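Local atomic coordinates of Sts-2 protein (Mus musculus, PDB entry 3D6A), a protein that probably interferes with CBL-mediated down-regulation of receptor tyrosine kinases, and carries in the C-terminal part crystallised here a histidine phosphatase domain. Residues L13-G18 / L234-C239; G18-Q23 / N63-S68. All coordinates share one frame; numbering follows the deposited sequence.

From the N terminus the chain runs along strand 11-16, passes through the Arg-His-Gly sequence at its end and turns into helix 21-25. Contact 2 closes the first, short loop: residues 63-68, just ahead of helix 69-85, return to residues 18-23, with helix 29-32 between them. Contact 1 closes the long one, because residues 234-239 come back beside strand 11-16 only after most of the sheet strands and helices have been built. Contact 2 is thus nested inside contact 1, and Gly18 belongs to both. Together they tie the strand to its antiparallel neighbour in the sheet and the loop following it to the start of helix 69-85.

Contact 1 of 2, residues L13-G18 / L234-C239; sequences LVIRHG and LGMCFC. Unlike the reference sequence in segment 13-18: Ile15 (reference Val). With W (tungsten ion), chain J.
Leu13 and Phe238 face each other across two antiparallel strands whose axes approach to 4.7 Å, and Leu13 CD1 meets Phe238 CB at 3.7 Å and comes up to the ring obliquely. With CG anti to the backbone N (chi1 -172°), Leu13 also brings both methyls near the sulfur of Met236. Ile15 and Met236, on this same face, lie side by side; Ile15 CG2 presses on Leu234 CD1 at 3.4 Å, a tight fit. Leu234 sends its other methyl, CD2, to Gly18 CA (3.4 Å), where there is no side chain to block it. Val14 and Cys237 form the hydrogen-bonded pair: Val14 N donates to Cys237 O (2.8 Å), and Cys237 N answers to Val14 O. Beyond the bridges Arg16 N reaches Gly235 O at 2.9 Å, while the link from Leu234 N to His17 O is weak.

This pairing holds the strand end from which the Arg-His-Gly signature of the histidine phosphatases emerges. His17 NE2 binds the tungsten ion at 2.5 Å, and its ND1 gives an almost straight bond to Gly18 O (2.8 Å, 177°), lying in the ring plane and so fixing the ring's rotation. Arg16 CG lies over the centre of one face of that ring, and Arg16 donates from NE and NH2 to two waters on the metal, consistent with a pocket for a phosphate-like anion.

On the far side, strand 11-16 is hydrogen-bonded to strand 196-201, while Phe238 and Cys237 touch strand 248-251. Helices 69-85 and 98-111 cover the Ile15, Leu234 and Met236 face, and Ile272 of the second subunit packs on Cys237.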
ATOM      1  N   LEU A  13     -11.107  18.319   8.921  1.00 27.67           N
ATOM      2  CA  LEU A  13     -10.047  17.678   8.127  1.00 26.26           C
ATOM      3  C   LEU A  13     -10.678  17.137   6.848  1.00 25.74           C
ATOM      4  O   LEU A  13     -11.509  16.230   6.883  1.00 24.52           O
ATOM      5  CB  LEU A  13      -9.342  16.565   8.930  1.00 25.78           C
ATOM      6  CG  LEU A  13      -8.062  15.856   8.407  1.00 24.34           C
ATOM      7  CD1 LEU A  13      -6.878  16.783   8.240  1.00 21.82           C
ATOM      8  CD2 LEU A  13      -7.690  14.720   9.346  1.00 22.68           C
ATOM      9  N   VAL A  14     -10.307  17.733   5.724  1.00 25.45           N
ATOM     10  CA  VAL A  14     -10.811  17.304   4.428  1.00 25.48           C
ATOM     11  C   VAL A  14      -9.790  16.324   3.851  1.00 25.20           C
ATOM     12  O   VAL A  14      -8.608  16.640   3.756  1.00 25.52           O
ATOM     13  CB  VAL A  14     -11.005  18.489   3.452  1.00 25.35           C
ATOM     14  CG1 VAL A  14     -11.802  18.032   2.204  1.00 24.81           C
ATOM     15  CG2 VAL A  14     -11.703  19.638   4.146  1.00 26.95           C
ATOM     16  N   ILE A  15     -10.270  15.152   3.457  1.00 25.38           N
ATOM     17  CA  ILE A  15      -9.439  14.036   2.998  1.00 24.93           C
ATOM     18  C   ILE A  15      -9.891  13.528   1.607  1.00 25.00           C
ATOM     19  O   ILE A  15     -11.058  13.189   1.418  1.00 25.27           O
ATOM     20  CB  ILE A  15      -9.534  12.867   4.029  1.00 24.46           C
ATOM     21  CG1 ILE A  15      -9.258  13.385   5.451  1.00 24.03           C
ATOM     22  CG2 ILE A  15      -8.586  11.728   3.651  1.00 24.17           C
ATOM     23  CD1 ILE A  15      -9.379  12.345   6.553  1.00 24.16           C
ATOM     24  N   ARG A  16      -8.970  13.460   0.642  1.00 25.35           N
ATOM     25  CA  ARG A  16      -9.256  12.824  -0.654  1.00 24.05           C
ATOM     26  C   ARG A  16      -9.265  11.318  -0.443  1.00 24.47           C
ATOM     27  O   ARG A  16      -8.510  10.780   0.383  1.00 24.72           O
ATOM     28  CB  ARG A  16      -8.211  13.184  -1.727  1.00 24.64           C
ATOM     29  CG  ARG A  16      -8.554  12.604  -3.158  1.00 22.59           C
ATOM     30  CD  ARG A  16      -7.372  12.634  -4.129  1.00 23.99           C
ATOM     31  NE  ARG A  16      -7.768  12.088  -5.428  1.00 26.15           N
ATOM     32  CZ  ARG A  16      -6.955  11.696  -6.399  1.00 26.59           C
ATOM     33  NH1 ARG A  16      -5.631  11.783  -6.264  1.00 22.58           N
ATOM     34  NH2 ARG A  16      -7.488  11.205  -7.527  1.00 26.74           N
ATOM     35  N   HIS A  17     -10.133  10.645  -1.190  1.00 24.08           N
ATOM     36  CA  HIS A  17     -10.252   9.186  -1.182  1.00 22.71           C
ATOM     37  C   HIS A  17      -8.947   8.514  -1.620  1.00 22.80           C
ATOM     38  O   HIS A  17      -8.101   9.135  -2.320  1.00 22.47           O
ATOM     39  CB  HIS A  17     -11.364   8.772  -2.150  1.00 22.24           C
ATOM     40  CG  HIS A  17     -11.131   9.213  -3.563  1.00 19.91           C
ATOM     41  ND1 HIS A  17     -10.244   8.576  -4.405  1.00 18.83           N
ATOM     42  CD2 HIS A  17     -11.721  10.186  -4.299  1.00 18.53           C
ATOM     43  CE1 HIS A  17     -10.255   9.177  -5.584  1.00 21.45           C
ATOM     44  NE2 HIS A  17     -11.145  10.160  -5.546  1.00 19.09           N
ATOM     45  N   GLY A  18      -8.814   7.235  -1.258  1.00 21.59           N
ATOM     46  CA  GLY A  18      -7.663   6.430  -1.662  1.00 21.14           C
ATOM     47  C   GLY A  18      -7.713   6.052  -3.126  1.00 21.37           C
ATOM     48  O   GLY A  18      -8.678   6.361  -3.822  1.00 21.35           O
ATOM     49  N   LEU A 234      -5.552  10.210  -0.377  1.00 26.04           N
ATOM     50  CA  LEU A 234      -5.558  10.559   1.049  1.00 25.12           C
ATOM     51  C   LEU A 234      -4.905  11.899   1.346  1.00 25.13           C
ATOM     52  O   LEU A 234      -4.556  12.164   2.486  1.00 25.52           O
ATOM     53  CB  LEU A 234      -4.936   9.441   1.924  1.00 25.19           C
ATOM     54  CG  LEU A 234      -5.796   8.289   2.461  1.00 25.08           C
ATOM     55  CD1 LEU A 234      -6.830   8.786   3.502  1.00 23.33           C
ATOM     56  CD2 LEU A 234      -6.461   7.470   1.346  1.00 18.68           C
ATOM     57  N   GLY A 235      -4.772  12.759   0.337  1.00 26.13           N
ATOM     58  CA  GLY A 235      -4.314  14.140   0.549  1.00 25.85           C
ATOM     59  C   GLY A 235      -5.243  14.885   1.503  1.00 26.48           C
ATOM     60  O   GLY A 235      -6.456  14.716   1.440  1.00 25.58           O
ATOM     61  N   MET A 236      -4.655  15.726   2.361  1.00 27.05           N
ATOM     62  CA  MET A 236      -5.339  16.298   3.518  1.00 28.28           C
ATOM     63  C   MET A 236      -5.139  17.790   3.637  1.00 29.47           C
ATOM     64  O   MET A 236      -4.105  18.340   3.280  1.00 29.64           O
ATOM     65  CB  MET A 236      -4.862  15.669   4.825  1.00 27.93           C
ATOM     66  CG  MET A 236      -5.354  14.277   5.041  1.00 28.62           C
ATOM     67  SD  MET A 236      -4.853  13.669   6.631  1.00 32.78           S
ATOM     68  CE  MET A 236      -5.166  11.907   6.371  1.00 31.69           C
ATOM     69  N   CYS A 237      -6.160  18.408   4.195  1.00 30.60           N
ATOM     70  CA  CYS A 237      -6.260  19.834   4.369  1.00 32.23           C
ATOM     71  C   CYS A 237      -6.990  20.015   5.715  1.00 30.74           C
ATOM     72  O   CYS A 237      -8.018  19.399   5.947  1.00 31.20           O
ATOM     73  CB  CYS A 237      -7.118  20.323   3.215  1.00 32.48           C
ATOM     74  SG  CYS A 237      -7.410  21.962   3.168  1.00 41.89           S
ATOM     75  N   PHE A 238      -6.459  20.835   6.599  1.00 29.55           N
ATOM     76  CA  PHE A 238      -6.996  20.939   7.951  1.00 28.71           C
ATOM     77  C   PHE A 238      -7.286  22.400   8.332  1.00 29.48           C
ATOM     78  O   PHE A 238      -6.403  23.241   8.271  1.00 28.71           O
ATOM     79  CB  PHE A 238      -5.983  20.323   8.918  1.00 27.54           C
ATOM     80  CG  PHE A 238      -6.460  20.205  10.332  1.00 25.86           C
ATOM     81  CD1 PHE A 238      -7.693  19.646  10.629  1.00 24.08           C
ATOM     82  CD2 PHE A 238      -5.645  20.626  11.376  1.00 25.92           C
ATOM     83  CE1 PHE A 238      -8.125  19.521  11.947  1.00 24.26           C
ATOM     84  CE2 PHE A 238      -6.057  20.496  12.712  1.00 25.04           C
ATOM     85  CZ  PHE A 238      -7.305  19.939  12.989  1.00 23.78           C
ATOM     86  N   CYS A 239      -8.529  22.675   8.713  1.00 31.02           N
ATOM     87  CA  CYS A 239      -8.946  23.986   9.217  1.00 32.94           C
ATOM     88  C   CYS A 239      -9.320  23.903  10.696  1.00 33.05           C
ATOM     89  O   CYS A 239     -10.022  22.983  11.104  1.00 33.34           O
ATOM     90  CB  CYS A 239     -10.152  24.513   8.426  1.00 33.13           C
ATOM     91  SG  CYS A 239      -9.783  25.010   6.717  1.00 38.64           S
TER
HETATM   92  W     W J 624     -11.196  11.893  -7.387  1.00 28.63           W
HETATM   93  O   HOH W   1     -10.037  10.798  -8.639  1.00 25.35           O
HETATM   94  O   HOH W   2     -10.233  12.946  -5.958  1.00 25.25           O
HETATM   95  O   HOH W   3     -12.903  10.964  -6.838  1.00 26.89           O

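Contact 2 of 2, residues G18-Q23 / N63-S68; sequences GERVDQ and NDPPLS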
ATOM      1  N   GLY A  18      -8.814   7.235  -1.258  1.00 21.59           N
ATOM      2  CA  GLY A  18      -7.663   6.430  -1.662  1.00 21.14           C
ATOM      3  C   GLY A  18      -7.713   6.052  -3.126  1.00 21.37           C
ATOM      4  O   GLY A  18      -8.678   6.361  -3.822  1.00 21.35           O
ATOM      5  N   GLU A  19      -6.646   5.404  -3.589  1.00 21.99           N
ATOM      6  CA  GLU A  19      -6.486   5.001  -4.970  1.00 22.29           C
ATOM      7  C   GLU A  19      -7.694   4.166  -5.398  1.00 22.06           C
ATOM      8  O   GLU A  19      -8.059   3.208  -4.717  1.00 20.42           O
ATOM      9  CB  GLU A  19      -5.190   4.172  -5.120  1.00 22.67           C
ATOM     10  CG  GLU A  19      -4.859   3.789  -6.552  1.00 23.49           C
ATOM     11  CD  GLU A  19      -3.706   2.813  -6.653  1.00 24.79           C
ATOM     12  OE1 GLU A  19      -3.892   1.610  -6.321  1.00 24.60           O
ATOM     13  OE2 GLU A  19      -2.612   3.247  -7.082  1.00 22.43           O
ATOM     14  N   ARG A  20      -8.298   4.549  -6.524  1.00 23.24           N
ATOM     15  CA  ARG A  20      -9.349   3.764  -7.197  1.00 24.55           C
ATOM     16  C   ARG A  20      -8.792   2.779  -8.209  1.00 24.65           C
ATOM     17  O   ARG A  20      -7.717   3.006  -8.818  1.00 25.02           O
ATOM     18  CB  ARG A  20     -10.430   4.682  -7.832  1.00 25.29           C
ATOM     19  CG  ARG A  20      -9.978   6.083  -8.049  1.00 27.92           C
ATOM     20  CD  ARG A  20     -11.069   7.110  -8.319  1.00 29.11           C
ATOM     21  NE  ARG A  20     -11.792   6.882  -9.560  1.00 30.27           N
ATOM     22  CZ  ARG A  20     -12.395   7.842 -10.262  1.00 33.09           C
ATOM     23  NH1 ARG A  20     -12.328   9.103  -9.844  1.00 32.10           N
ATOM     24  NH2 ARG A  20     -13.051   7.545 -11.395  1.00 30.43           N
ATOM     25  N   VAL A  21      -9.498   1.662  -8.373  1.00 24.69           N
ATOM     26  CA  VAL A  21      -9.089   0.630  -9.329  1.00 24.82           C
ATOM     27  C   VAL A  21      -8.955   1.173 -10.758  1.00 25.80           C
ATOM     28  O   VAL A  21      -8.042   0.768 -11.500  1.00 25.15           O
ATOM     29  CB  VAL A  21     -10.047  -0.619  -9.342  1.00 25.06           C
ATOM     30  CG1 VAL A  21      -9.867  -1.455  -8.089  1.00 24.57           C
ATOM     31  CG2 VAL A  21     -11.497  -0.213  -9.519  1.00 22.60           C
ATOM     32  N   ASP A  22      -9.856   2.071 -11.156  1.00 26.68           N
ATOM     33  CA  ASP A  22      -9.800   2.598 -12.530  1.00 28.09           C
ATOM     34  C   ASP A  22      -8.653   3.581 -12.786  1.00 28.75           C
ATOM     35  O   ASP A  22      -8.256   3.745 -13.936  1.00 29.66           O
ATOM     36  CB  ASP A  22     -11.147   3.175 -12.980  1.00 28.65           C
ATOM     37  CG  ASP A  22     -11.555   4.405 -12.206  1.00 30.40           C
ATOM     38  OD1 ASP A  22     -11.009   4.634 -11.106  1.00 32.30           O
ATOM     39  OD2 ASP A  22     -12.429   5.152 -12.704  1.00 33.20           O
ATOM     40  N   GLN A  23      -8.111   4.227 -11.741  1.00 28.96           N
ATOM     41  CA  GLN A  23      -6.856   5.004 -11.879  1.00 28.95           C
ATOM     42  C   GLN A  23      -5.723   4.109 -12.383  1.00 28.04           C
ATOM     43  O   GLN A  23      -4.858   4.552 -13.145  1.00 28.82           O
ATOM     44  CB  GLN A  23      -6.388   5.587 -10.539  1.00 29.39           C
ATOM     45  CG  GLN A  23      -7.268   6.649  -9.912  1.00 33.36           C
ATOM     46  CD  GLN A  23      -6.671   7.210  -8.595  1.00 36.64           C
ATOM     47  OE1 GLN A  23      -7.325   7.215  -7.535  1.00 30.78           O
ATOM     48  NE2 GLN A  23      -5.414   7.685  -8.673  1.00 37.73           N
ATOM     49  N   ASN A  63     -19.464   3.566 -13.238  1.00 41.92           N
ATOM     50  CA  ASN A  63     -19.074   4.935 -12.923  1.00 40.61           C
ATOM     51  C   ASN A  63     -18.967   5.149 -11.419  1.00 39.05           C
ATOM     52  O   ASN A  63     -19.031   6.276 -10.949  1.00 38.83           O
ATOM     53  CB  ASN A  63     -20.082   5.931 -13.511  1.00 41.14           C
ATOM     54  CG  ASN A  63     -20.293   5.741 -14.994  1.00 42.22           C
ATOM     55  OD1 ASN A  63     -19.341   5.717 -15.786  1.00 43.78           O
ATOM     56  ND2 ASN A  63     -21.547   5.597 -15.382  1.00 44.44           N
ATOM     57  N   ASP A  64     -18.816   4.061 -10.674  1.00 36.93           N
ATOM     58  CA  ASP A  64     -18.669   4.130  -9.228  1.00 35.12           C
ATOM     59  C   ASP A  64     -17.655   3.085  -8.801  1.00 33.45           C
ATOM     60  O   ASP A  64     -18.020   2.098  -8.167  1.00 33.95           O
ATOM     61  CB  ASP A  64     -20.018   3.896  -8.547  1.00 35.27           C
ATOM     62  CG  ASP A  64     -20.060   4.399  -7.118  1.00 36.00           C
ATOM     63  OD1 ASP A  64     -19.179   5.195  -6.720  1.00 35.58           O
ATOM     64  OD2 ASP A  64     -20.992   3.988  -6.383  1.00 36.87           O
ATOM     65  N   PRO A  65     -16.370   3.292  -9.157  1.00 31.63           N
ATOM     66  CA  PRO A  65     -15.378   2.272  -8.875  1.00 30.45           C
ATOM     67  C   PRO A  65     -15.009   2.233  -7.389  1.00 29.21           C
ATOM     68  O   PRO A  65     -15.110   3.264  -6.699  1.00 29.18           O
ATOM     69  CB  PRO A  65     -14.180   2.707  -9.725  1.00 30.26           C
ATOM     70  CG  PRO A  65     -14.319   4.198  -9.814  1.00 31.16           C
ATOM     71  CD  PRO A  65     -15.786   4.456  -9.845  1.00 31.60           C
ATOM     72  N   PRO A  66     -14.636   1.042  -6.889  1.00 27.55           N
ATOM     73  CA  PRO A  66     -14.152   0.914  -5.528  1.00 26.42           C
ATOM     74  C   PRO A  66     -12.669   1.253  -5.429  1.00 25.76           C
ATOM     75  O   PRO A  66     -11.992   1.420  -6.446  1.00 25.75           O
ATOM     76  CB  PRO A  66     -14.340  -0.579  -5.244  1.00 26.04           C
ATOM     77  CG  PRO A  66     -14.110  -1.221  -6.551  1.00 26.66           C
ATOM     78  CD  PRO A  66     -14.696  -0.275  -7.568  1.00 27.45           C
ATOM     79  N   LEU A  67     -12.189   1.338  -4.197  1.00 24.82           N
ATOM     80  CA  LEU A  67     -10.770   1.431  -3.891  1.00 24.00           C
ATOM     81  C   LEU A  67     -10.046   0.191  -4.381  1.00 23.30           C
ATOM     82  O   LEU A  67     -10.564  -0.920  -4.328  1.00 23.78           O
ATOM     83  CB  LEU A  67     -10.603   1.539  -2.373  1.00 23.41           C
ATOM     84  CG  LEU A  67     -10.440   2.862  -1.620  1.00 24.55           C
ATOM     85  CD1 LEU A  67     -10.799   4.161  -2.355  1.00 20.46           C
ATOM     86  CD2 LEU A  67     -11.018   2.760  -0.202  1.00 19.73           C
ATOM     87  N   SER A  68      -8.835   0.399  -4.846  1.00 22.81           N
ATOM     88  CA  SER A  68      -7.924  -0.687  -5.106  1.00 22.14           C
ATOM     89  C   SER A  68      -7.419  -1.215  -3.745  1.00 20.97           C
ATOM     90  O   SER A  68      -7.703  -0.625  -2.707  1.00 20.69           O
ATOM     91  CB  SER A  68      -6.789  -0.168  -5.999  1.00 21.26           C
ATOM     92  OG  SER A  68      -5.943   0.702  -5.266  1.00 21.82           O
TER
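Pro65 CG sits against two flat groups at once, meeting the guanidinium of Arg20 obliquely (3.7 Å from Arg20 NE) and lying 3.6 Å from both OD1 and OD2 of the Asp22 carboxylate. These two groups are joined in a side-on salt bridge: Arg20 NE binds Asp22 OD1 and Arg20 NH2 binds Asp22 OD2, each at 2.8 Å and each on the syn lone pair, with the oxygens tilted 24° and 19° from the guanidinium plane. An alanine in place of Asp22 removes both acceptors, and the Arg20 guanidinium would probably be set free to turn, while Pro65 CG would lose its contact with the carboxylate.

Next along, Val21 wedges against the proline pair, its CG2 3.7 Å from Pro66 CD, and its backbone N donates almost straight to Pro66 O. Ser68 N returns a bond to Glu19 O (2.9 Å), so Arg20 and Leu67 are bridged backbone to backbone, while Leu67 CD1 touches Gly18 O.

With CG anti to the backbone N (chi1 -175°) and the chain extended, Glu19 carries OE1 to Ser68, where it accepts from Ser68 OG in a very short bond of 2.5 Å. The same OG caps helix 69-85 by accepting from Gly71 N. Asn46 also donates to OE1, and Gly261 of the second subunit binds OE2, so this buried carboxylate is well supplied with donors.

Arg20 lies near the tungsten ion and close to Arg99. The geometry is consistent with Asp22 helping to position an arginine that lies beside the anion site, while Glu19 and Ser68 couple that loop to the helix start and the dimer interface.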